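PDB 3N0X: possible substrate binding protein of ABC transporter system from Rhodopseudomonas palustris, which probably binds a branched-chain amino acid or related substrate in the periplasm and delivers it to an ABC-type importer. Local coordinates for residues G141-T146 / K197-K202; V188-F193 / K225-E230; I204-W209 / E230-G235. All coordinates share one frame; numbering follows the deposited sequence. Where two conformers were deposited one is given.

Interaction 1: residues G141-T146 / K197-K202; sequences GVTIAT and KDKPGK
T143 lays its methyl group across the aliphatic part of K199, CG2 lying 4.2 Å from CG of the lysine, where strand 142-149 of a four-stranded parallel sheet in a periplasmic binding protein alpha/beta domain meets the loop between helix 186-196 and strand 202-207, its neighbour in the sheet. The two side chains cross at about a right angle, and beyond CG the lysine bends at chi2, its end leading away from the strand. Two backbone bonds start the parallel pairing of V142 with K202: K202 N donates to G141 O at 2.9 Å, and T143 N donates to K202 O, also at 2.9 Å, both close to straight. V142 contributes a CA-H contact to the same K202 carbonyl. K202 directs its CB to the face of the sheet that carries V142, CG2 of the valine being 4.3 Å from CB of the lysine, before the chain bends away at chi3 (-73°). With CG2 anti to the backbone N, the T143 hydroxyl lies beside that N and reaches a water, OG1 to water 2.7 Å; the water lies 2.7 Å from P200 O and 2.9 Å from K202 O.

Interaction 2: residues V188-F193 / K225-E230; sequences VGQRLF and KRYGIE
Helical residues 188-193 come up to a 3-10 turn, 225-227, that runs through G228 into a strand, with the CA atoms of F193 and Y227 the nearest pair at 7.1 Å. Here, in an alpha/beta domain of the periplasmic binding protein fold, helix 186-196 packs against the turn that leads into edge strand 229-233. F193 is the central side chain. Its ring and that of Y227 meet obliquely, planes 43° apart, and the closest atoms are F193 CD2 and Y227 CE2 at 3.4 Å. The methyl end of I229 fits against the other ortho carbon, CD1 of the isoleucine lying 3.8 Å from F193 CD1 and 3.7 Å from F193 CA. In the conformer given, R226 folds back on its neighbour with chi1 at 73°, which sets the guanidinium over Y227 CE2 and brings NH2 to 4.0 Å from F193 CE2. Its NE bonds to M222 O. I205 of the next strand and P224 also pack on F193. Q190 bends at chi2, crossing the tyrosine at about a right angle near its hydroxyl, and its amide is shared: NE2 bonds to D194 OD1 one turn on and, in the plane of the amide, to Y227 OH at 3.3 Å.

Interaction 3: residues I204-W209 / E230-G235; sequences IIWVIW and ELSTGG
With chi1 of W206 at -176° and that of S232 at 178°, CG of the tryptophan and OG of the serine both stand anti to their own backbone N, and the hydroxyl comes to the indole edge in the ring plane, 3.4 Å from CD1. Both polar ends find their partners elsewhere: S232 OG bonds to E251 O and W206 NE1 to N133 OD1. On the same face I204 CG2 presses on S232 CB at 3.5 Å, tighter than usual for two carbons. The other face carries I205 and L231, which lie side by side and point the same way, L231 CD2 lying 4.0 Å from I205 CB.

The backbones pair as parallel strands; the axes of 204-207 and 230-233 approach to 4.6 Å at an angle of 25°. I205 N donates to E230 O, S232 N to I205 O at 2.8 Å through a rather bent hydrogen bond, and V207 N to S232 O. At the C-terminal end the T233 hydroxyl takes over, donating to V207 O at 2.7 Å from above the carbonyl plane. A water then joins V207 O to G234 N as the strands part.

The pair closes the beta-alpha-beta unit whose crossover helix, 215-221, packs on V207 and L231. Helix 186-196 lies on I205, while strand 142-149 flanks 204-207 on its other side and F161 of helix 152-165 stacks on W206.

Overall arrangement
The three interactions build one side of a single alpha/beta domain around a four-stranded parallel sheet ordered 171-178, 142-149, 202-207, 229-233. Strand 202-207 is the common element: interaction 1 pairs its first residue with strand 142-149, and interaction 3 continues it against edge strand 229-233, the two centres about 13 Å apart. Interaction 2 lies on the face of I205, where I205 CD1 meets F193 CE1 at 3.7 Å, and shares E230 with interaction 3. A145 CB touches L192 CD2 at 3.7 Å, linking interactions 1 and 2. A glycerol, probably from crystallisation, bonds to L231 N and, in one conformer, to E230 OE1; nothing identifies it with the transported ligand.

Interaction 1: residues G141-T146 / K197-K202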
loop_
_atom_site.group_PDB
_atom_site.type_symbol
_atom_site.label_atom_id
_atom_site.label_comp_id
_atom_site.label_asym_id
_atom_site.label_seq_id
_atom_site.Cartn_x
_atom_site.Cartn_y
_atom_site.Cartn_z
ATOM N N GLY A 141 24.035 6.292 14.056
ATOM C CA GLY A 141 25.170 5.958 13.178
ATOM C C GLY A 141 24.872 5.924 11.679
ATOM O O GLY A 141 25.709 5.462 10.881
ATOM N N VAL A 142 23.691 6.401 11.305
ATOM C CA VAL A 142 23.269 6.462 9.908
ATOM C C VAL A 142 22.998 7.915 9.493
ATOM O O VAL A 142 22.353 8.667 10.231
ATOM C CB VAL A 142 21.981 5.655 9.705
ATOM C CG1 VAL A 142 21.432 5.825 8.280
ATOM C CG2 VAL A 142 22.210 4.158 10.024
ATOM N N THR A 143 23.493 8.292 8.302
ATOM C CA THR A 143 23.187 9.580 7.683
ATOM C C THR A 143 22.533 9.288 6.348
ATOM O O THR A 143 23.031 8.449 5.599
ATOM C CB THR A 143 24.451 10.435 7.476
ATOM O OG1 THR A 143 25.113 10.565 8.758
ATOM C CG2 THR A 143 24.108 11.847 6.923
ATOM N N ILE A 144 21.440 10.013 6.060
ATOM C CA ILE A 144 20.625 9.810 4.893
ATOM C C ILE A 144 20.559 11.094 4.059
ATOM O O ILE A 144 20.523 12.204 4.588
ATOM C CB ILE A 144 19.211 9.364 5.309
ATOM C CG1 ILE A 144 19.331 7.962 5.911
ATOM C CG2 ILE A 144 18.242 9.338 4.110
ATOM C CD1 ILE A 144 18.224 7.562 6.742
ATOM N N ALA A 145 20.597 10.934 2.727
ATOM C CA ALA A 145 20.196 11.976 1.804
ATOM C C ALA A 145 19.029 11.427 1.012
ATOM O O ALA A 145 19.039 10.237 0.614
ATOM C CB ALA A 145 21.336 12.330 0.810
ATOM N N THR A 146 18.056 12.273 0.704
ATOM C CA THR A 146 16.896 11.801 -0.039
ATOM C C THR A 146 16.875 12.351 -1.472
ATOM O O THR A 146 17.324 13.450 -1.743
ATOM C CB THR A 146 15.561 12.172 0.677
ATOM O OG1 THR A 146 15.450 13.592 0.822
ATOM C CG2 THR A 146 15.440 11.474 2.113
ATOM N N LYS A 197 29.784 11.748 1.282
ATOM C CA LYS A 197 31.040 11.025 1.200
ATOM C C LYS A 197 32.013 11.219 2.359
ATOM O O LYS A 197 32.847 10.346 2.593
ATOM C CB LYS A 197 31.761 11.304 -0.112
ATOM C CG LYS A 197 32.241 12.746 -0.272
ATOM C CD LYS A 197 32.846 12.901 -1.624
ATOM C CE LYS A 197 33.211 14.338 -1.892
ATOM N NZ LYS A 197 33.744 14.439 -3.317
ATOM N N ASP A 198 31.928 12.350 3.049
ATOM C CA ASP A 198 32.855 12.618 4.146
ATOM C C ASP A 198 32.265 12.321 5.522
ATOM O O ASP A 198 32.946 12.532 6.523
ATOM C CB ASP A 198 33.359 14.056 4.079
ATOM C CG ASP A 198 34.265 14.304 2.888
ATOM O OD1 ASP A 198 35.000 13.374 2.450
ATOM O OD2 ASP A 198 34.261 15.453 2.374
ATOM N N LYS A 199 31.056 11.767 5.576
ATOM C CA LYS A 199 30.405 11.505 6.850
ATOM C C LYS A 199 30.968 10.227 7.455
ATOM O O LYS A 199 31.323 9.270 6.727
ATOM C CB LYS A 199 28.894 11.298 6.646
ATOM C CG LYS A 199 28.125 12.456 6.021
ATOM C CD LYS A 199 27.999 13.671 6.887
ATOM C CE LYS A 199 27.283 14.796 6.106
ATOM N NZ LYS A 199 27.327 16.112 6.796
ATOM N N PRO A 200 31.041 10.178 8.782
ATOM C CA PRO A 200 31.415 8.914 9.396
ATOM C C PRO A 200 30.200 7.975 9.405
ATOM O O PRO A 200 29.096 8.397 9.017
ATOM C CB PRO A 200 31.742 9.320 10.827
ATOM C CG PRO A 200 30.766 10.423 11.110
ATOM C CD PRO A 200 30.593 11.166 9.780
ATOM N N GLY A 201 30.381 6.723 9.814
ATOM C CA GLY A 201 29.250 5.801 9.930
ATOM C C GLY A 201 28.710 5.308 8.600
ATOM O O GLY A 201 29.448 5.215 7.603
ATOM N N LYS A 202 27.430 4.925 8.599
ATOM C CA LYS A 202 26.784 4.422 7.403
ATOM C C LYS A 202 26.090 5.561 6.687
ATOM O O LYS A 202 25.502 6.433 7.330
ATOM C CB LYS A 202 25.750 3.360 7.786
ATOM C CG LYS A 202 25.052 2.682 6.613
ATOM C CD LYS A 202 24.068 1.530 7.022
ATOM C CE LYS A 202 24.832 0.315 7.473
ATOM N NZ LYS A 202 23.910 -0.868 7.562
HETATM O O HOH W 1 26.455 8.329 9.282
#

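Interaction 2: residues V188-F193 / K225-E230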
loop_
_atom_site.group_PDB
_atom_site.type_symbol
_atom_site.label_atom_id
_atom_site.label_comp_id
_atom_site.label_asym_id
_atom_site.label_seq_id
_atom_site.Cartn_x
_atom_site.Cartn_y
_atom_site.Cartn_z
ATOM N N VAL A 188 22.608 15.507 -10.086
ATOM C CA VAL A 188 21.992 15.302 -8.765
ATOM C C VAL A 188 22.727 14.172 -7.991
ATOM O O VAL A 188 22.905 14.267 -6.780
ATOM C CB VAL A 188 20.463 15.077 -8.826
ATOM C CG1 VAL A 188 20.082 13.757 -9.434
ATOM C CG2 VAL A 188 19.837 15.143 -7.393
ATOM N N GLY A 189 23.150 13.130 -8.713
ATOM C CA GLY A 189 23.879 12.004 -8.127
ATOM C C GLY A 189 25.144 12.500 -7.460
ATOM O O GLY A 189 25.434 12.135 -6.321
ATOM N N GLN A 190 25.896 13.333 -8.167
ATOM C CA GLN A 190 27.116 13.895 -7.609
ATOM C C GLN A 190 26.851 14.773 -6.378
ATOM O O GLN A 190 27.601 14.704 -5.400
ATOM C CB GLN A 190 27.965 14.612 -8.665
ATOM C CG GLN A 190 29.397 14.785 -8.181
ATOM C CD GLN A 190 30.136 13.457 -7.982
ATOM O OE1 GLN A 190 30.120 12.582 -8.842
ATOM N NE2 GLN A 190 30.766 13.303 -6.813
ATOM N N ARG A 191 25.767 15.548 -6.397
ATOM C CA ARG A 191 25.421 16.352 -5.222
ATOM C C ARG A 191 25.136 15.453 -4.028
ATOM O O ARG A 191 25.547 15.745 -2.892
ATOM C CB ARG A 191 24.234 17.286 -5.492
ATOM C CG ARG A 191 24.543 18.359 -6.564
ATOM C CD ARG A 191 23.545 19.496 -6.489
ATOM N NE ARG A 191 22.168 19.106 -6.789
ATOM C CZ ARG A 191 21.658 19.035 -8.019
ATOM N NH1 ARG A 191 22.433 19.292 -9.070
ATOM N NH2 ARG A 191 20.388 18.690 -8.208
ATOM N N LEU A 192 24.392 14.379 -4.271
ATOM C CA LEU A 192 24.080 13.424 -3.207
ATOM C C LEU A 192 25.337 12.761 -2.675
ATOM O O LEU A 192 25.537 12.651 -1.459
ATOM C CB LEU A 192 23.072 12.378 -3.716
ATOM C CG LEU A 192 21.664 12.894 -4.027
ATOM C CD1 LEU A 192 20.944 11.892 -4.908
ATOM C CD2 LEU A 192 20.860 13.152 -2.744
ATOM N N PHE A 193 26.201 12.327 -3.579
ATOM C CA PHE A 193 27.458 11.701 -3.149
ATOM C C PHE A 193 28.306 12.698 -2.370
ATOM O O PHE A 193 28.856 12.360 -1.304
ATOM C CB PHE A 193 28.284 11.207 -4.338
ATOM C CG PHE A 193 27.644 10.136 -5.147
ATOM C CD1 PHE A 193 26.599 9.379 -4.683
ATOM C CD2 PHE A 193 28.137 9.857 -6.412
ATOM C CE1 PHE A 193 26.038 8.388 -5.447
ATOM C CE2 PHE A 193 27.564 8.855 -7.181
ATOM C CZ PHE A 193 26.529 8.119 -6.700
ATOM N N LYS A 225 29.202 2.793 -3.942
ATOM C CA LYS A 225 30.037 2.064 -3.001
ATOM C C LYS A 225 31.444 2.633 -2.911
ATOM O O LYS A 225 32.080 2.529 -1.852
ATOM C CB LYS A 225 30.073 0.564 -3.319
ATOM C CG LYS A 225 30.802 -0.306 -2.278
ATOM N N ARG A 226 31.933 3.283 -3.974
ATOM C CA ARG A 226 33.271 3.864 -3.913
ATOM C C ARG A 226 33.368 5.007 -2.892
ATOM O O ARG A 226 34.460 5.343 -2.411
ATOM C CB ARG A 226 33.732 4.319 -5.289
ATOM C CG ARG A 226 33.046 5.535 -5.760
ATOM C CD ARG A 226 33.269 5.786 -7.234
ATOM N NE ARG A 226 32.198 6.611 -7.784
ATOM C CZ ARG A 226 32.305 7.897 -8.149
ATOM N NH1 ARG A 226 33.458 8.570 -8.025
ATOM N NH2 ARG A 226 31.232 8.522 -8.649
ATOM N N TYR A 227 32.217 5.582 -2.529
ATOM C CA TYR A 227 32.154 6.587 -1.465
ATOM C C TYR A 227 31.635 6.022 -0.147
ATOM O O TYR A 227 31.389 6.777 0.791
ATOM C CB TYR A 227 31.198 7.684 -1.860
ATOM C CG TYR A 227 31.643 8.488 -3.035
ATOM C CD1 TYR A 227 32.749 9.296 -2.943
ATOM C CD2 TYR A 227 30.934 8.473 -4.210
ATOM C CE1 TYR A 227 33.156 10.073 -4.004
ATOM C CE2 TYR A 227 31.320 9.270 -5.266
ATOM C CZ TYR A 227 32.442 10.056 -5.143
ATOM O OH TYR A 227 32.840 10.833 -6.202
ATOM N N GLY A 228 31.456 4.709 -0.082
ATOM C CA GLY A 228 30.852 4.053 1.046
ATOM C C GLY A 228 29.393 4.435 1.234
ATOM O O GLY A 228 28.907 4.512 2.363
ATOM N N ILE A 229 28.682 4.641 0.131
ATOM C CA ILE A 229 27.257 4.971 0.165
ATOM C C ILE A 229 26.422 3.804 -0.336
ATOM O O ILE A 229 26.780 3.181 -1.359
ATOM C CB ILE A 229 26.983 6.230 -0.692
ATOM C CG1 ILE A 229 27.743 7.424 -0.159
ATOM C CG2 ILE A 229 25.476 6.546 -0.779
ATOM C CD1 ILE A 229 27.813 8.638 -1.132
ATOM N N GLU A 230 25.319 3.531 0.361
ATOM C CA GLU A 230 24.331 2.506 0.014
ATOM C C GLU A 230 23.120 3.189 -0.566
ATOM O O GLU A 230 22.808 4.314 -0.170
ATOM C CB GLU A 230 23.805 1.805 1.287
ATOM C CG GLU A 230 24.690 0.782 1.912
ATOM C CD GLU A 230 23.932 -0.021 2.956
ATOM O OE1 GLU A 230 22.884 -0.629 2.601
ATOM O OE2 GLU A 230 24.374 -0.020 4.131
#

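Interaction 3: residues I204-W209 / E230-G235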
loop_
_atom_site.group_PDB
_atom_site.type_symbol
_atom_site.label_atom_id
_atom_site.label_comp_id
_atom_site.label_asym_id
_atom_site.label_seq_id
_atom_site.Cartn_x
_atom_site.Cartn_y
_atom_site.Cartn_z
ATOM N N ILE A 204 23.444 6.508 3.415
ATOM C CA ILE A 204 22.379 5.945 2.585
ATOM C C ILE A 204 21.691 7.049 1.785
ATOM O O ILE A 204 21.377 8.106 2.351
ATOM C CB ILE A 204 21.308 5.241 3.429
ATOM C CG1 ILE A 204 21.928 4.195 4.386
ATOM C CG2 ILE A 204 20.246 4.558 2.507
ATOM C CD1 ILE A 204 20.900 3.550 5.368
ATOM N N ILE A 205 21.487 6.819 0.499
ATOM C CA ILE A 205 20.612 7.658 -0.337
ATOM C C ILE A 205 19.299 6.895 -0.369
ATOM O O ILE A 205 19.260 5.754 -0.872
ATOM C CB ILE A 205 21.151 7.870 -1.780
ATOM C CG1 ILE A 205 22.477 8.654 -1.729
ATOM C CG2 ILE A 205 20.087 8.544 -2.639
ATOM C CD1 ILE A 205 23.229 8.639 -3.048
ATOM N N TRP A 206 18.221 7.516 0.111
ATOM C CA TRP A 206 16.881 6.923 0.057
ATOM C C TRP A 206 16.113 7.611 -1.068
ATOM O O TRP A 206 16.023 8.842 -1.115
ATOM C CB TRP A 206 16.138 7.029 1.405
ATOM C CG TRP A 206 14.830 6.347 1.360
ATOM C CD1 TRP A 206 14.633 5.010 1.429
ATOM C CD2 TRP A 206 13.525 6.933 1.235
ATOM N NE1 TRP A 206 13.290 4.709 1.346
ATOM C CE2 TRP A 206 12.577 5.865 1.236
ATOM C CE3 TRP A 206 13.053 8.243 1.131
ATOM C CZ2 TRP A 206 11.199 6.082 1.134
ATOM C CZ3 TRP A 206 11.662 8.449 1.028
ATOM C CH2 TRP A 206 10.764 7.367 1.040
ATOM N N VAL A 207 15.571 6.803 -1.975
ATOM C CA VAL A 207 14.861 7.300 -3.136
ATOM C C VAL A 207 13.357 7.029 -2.997
ATOM O O VAL A 207 12.922 5.929 -2.565
ATOM C CB VAL A 207 15.394 6.631 -4.391
ATOM C CG1 VAL A 207 14.694 7.184 -5.665
ATOM C CG2 VAL A 207 16.919 6.850 -4.523
ATOM N N ILE A 208 12.562 8.024 -3.381
ATOM C CA ILE A 208 11.136 7.846 -3.538
ATOM C C ILE A 208 10.863 8.283 -4.987
ATOM O O ILE A 208 11.254 9.380 -5.400
ATOM C CB ILE A 208 10.263 8.601 -2.498
ATOM C CG1 ILE A 208 8.776 8.432 -2.836
ATOM C CG2 ILE A 208 10.646 10.075 -2.428
ATOM C CD1 ILE A 208 7.818 8.991 -1.785
ATOM N N TRP A 209 10.198 7.432 -5.748
ATOM C CA TRP A 209 10.017 7.709 -7.179
ATOM C C TRP A 209 8.756 6.989 -7.679
ATOM O O TRP A 209 8.522 5.830 -7.337
ATOM C CB TRP A 209 11.237 7.231 -7.978
ATOM C CG TRP A 209 11.437 7.943 -9.263
ATOM C CD1 TRP A 209 10.970 7.581 -10.501
ATOM C CD2 TRP A 209 12.155 9.169 -9.457
ATOM N NE1 TRP A 209 11.384 8.488 -11.448
ATOM C CE2 TRP A 209 12.111 9.477 -10.842
ATOM C CE3 TRP A 209 12.870 10.017 -8.607
ATOM C CZ2 TRP A 209 12.709 10.604 -11.365
ATOM C CZ3 TRP A 209 13.474 11.115 -9.127
ATOM C CH2 TRP A 209 13.384 11.423 -10.502
ATOM N N GLU A 230 25.319 3.531 0.361
ATOM C CA GLU A 230 24.331 2.506 0.014
ATOM C C GLU A 230 23.120 3.189 -0.566
ATOM O O GLU A 230 22.808 4.314 -0.170
ATOM C CB GLU A 230 23.805 1.805 1.287
ATOM C CG GLU A 230 24.690 0.782 1.912
ATOM C CD GLU A 230 23.932 -0.021 2.956
ATOM O OE1 GLU A 230 22.884 -0.629 2.601
ATOM O OE2 GLU A 230 24.374 -0.020 4.131
ATOM N N LEU A 231 22.421 2.528 -1.478
ATOM C CA LEU A 231 21.141 3.013 -1.975
ATOM C C LEU A 231 20.028 2.275 -1.272
ATOM O O LEU A 231 20.210 1.141 -0.836
ATOM C CB LEU A 231 20.995 2.749 -3.468
ATOM C CG LEU A 231 22.029 3.353 -4.422
ATOM C CD1 LEU A 231 21.649 3.025 -5.904
ATOM C CD2 LEU A 231 22.240 4.873 -4.192
ATOM N N SER A 232 18.896 2.942 -1.107
ATOM C CA SER A 232 17.711 2.385 -0.468
ATOM C C SER A 232 16.468 2.924 -1.144
ATOM O O SER A 232 16.428 4.061 -1.600
ATOM C CB SER A 232 17.701 2.699 1.041
ATOM O OG SER A 232 16.547 2.225 1.755
ATOM N N THR A 233 15.430 2.093 -1.221
ATOM C CA THR A 233 14.137 2.541 -1.684
ATOM C C THR A 233 13.077 1.570 -1.133
ATOM O O THR A 233 13.405 0.474 -0.599
ATOM C CB THR A 233 14.090 2.659 -3.217
ATOM O OG1 THR A 233 12.944 3.404 -3.622
ATOM C CG2 THR A 233 14.092 1.259 -3.873
ATOM N N GLY A 234 11.812 1.932 -1.274
ATOM C CA GLY A 234 10.723 1.041 -0.853
ATOM C C GLY A 234 10.563 -0.180 -1.743
ATOM O O GLY A 234 11.094 -0.254 -2.858
ATOM N N GLY A 235 9.755 -1.113 -1.264
ATOM C CA GLY A 235 9.464 -2.325 -2.022
ATOM C C GLY A 235 8.496 -2.043 -3.140
ATOM O O GLY A 235 8.081 -0.897 -3.356
HETATM O O HOH W 2 10.515 4.607 -1.787
#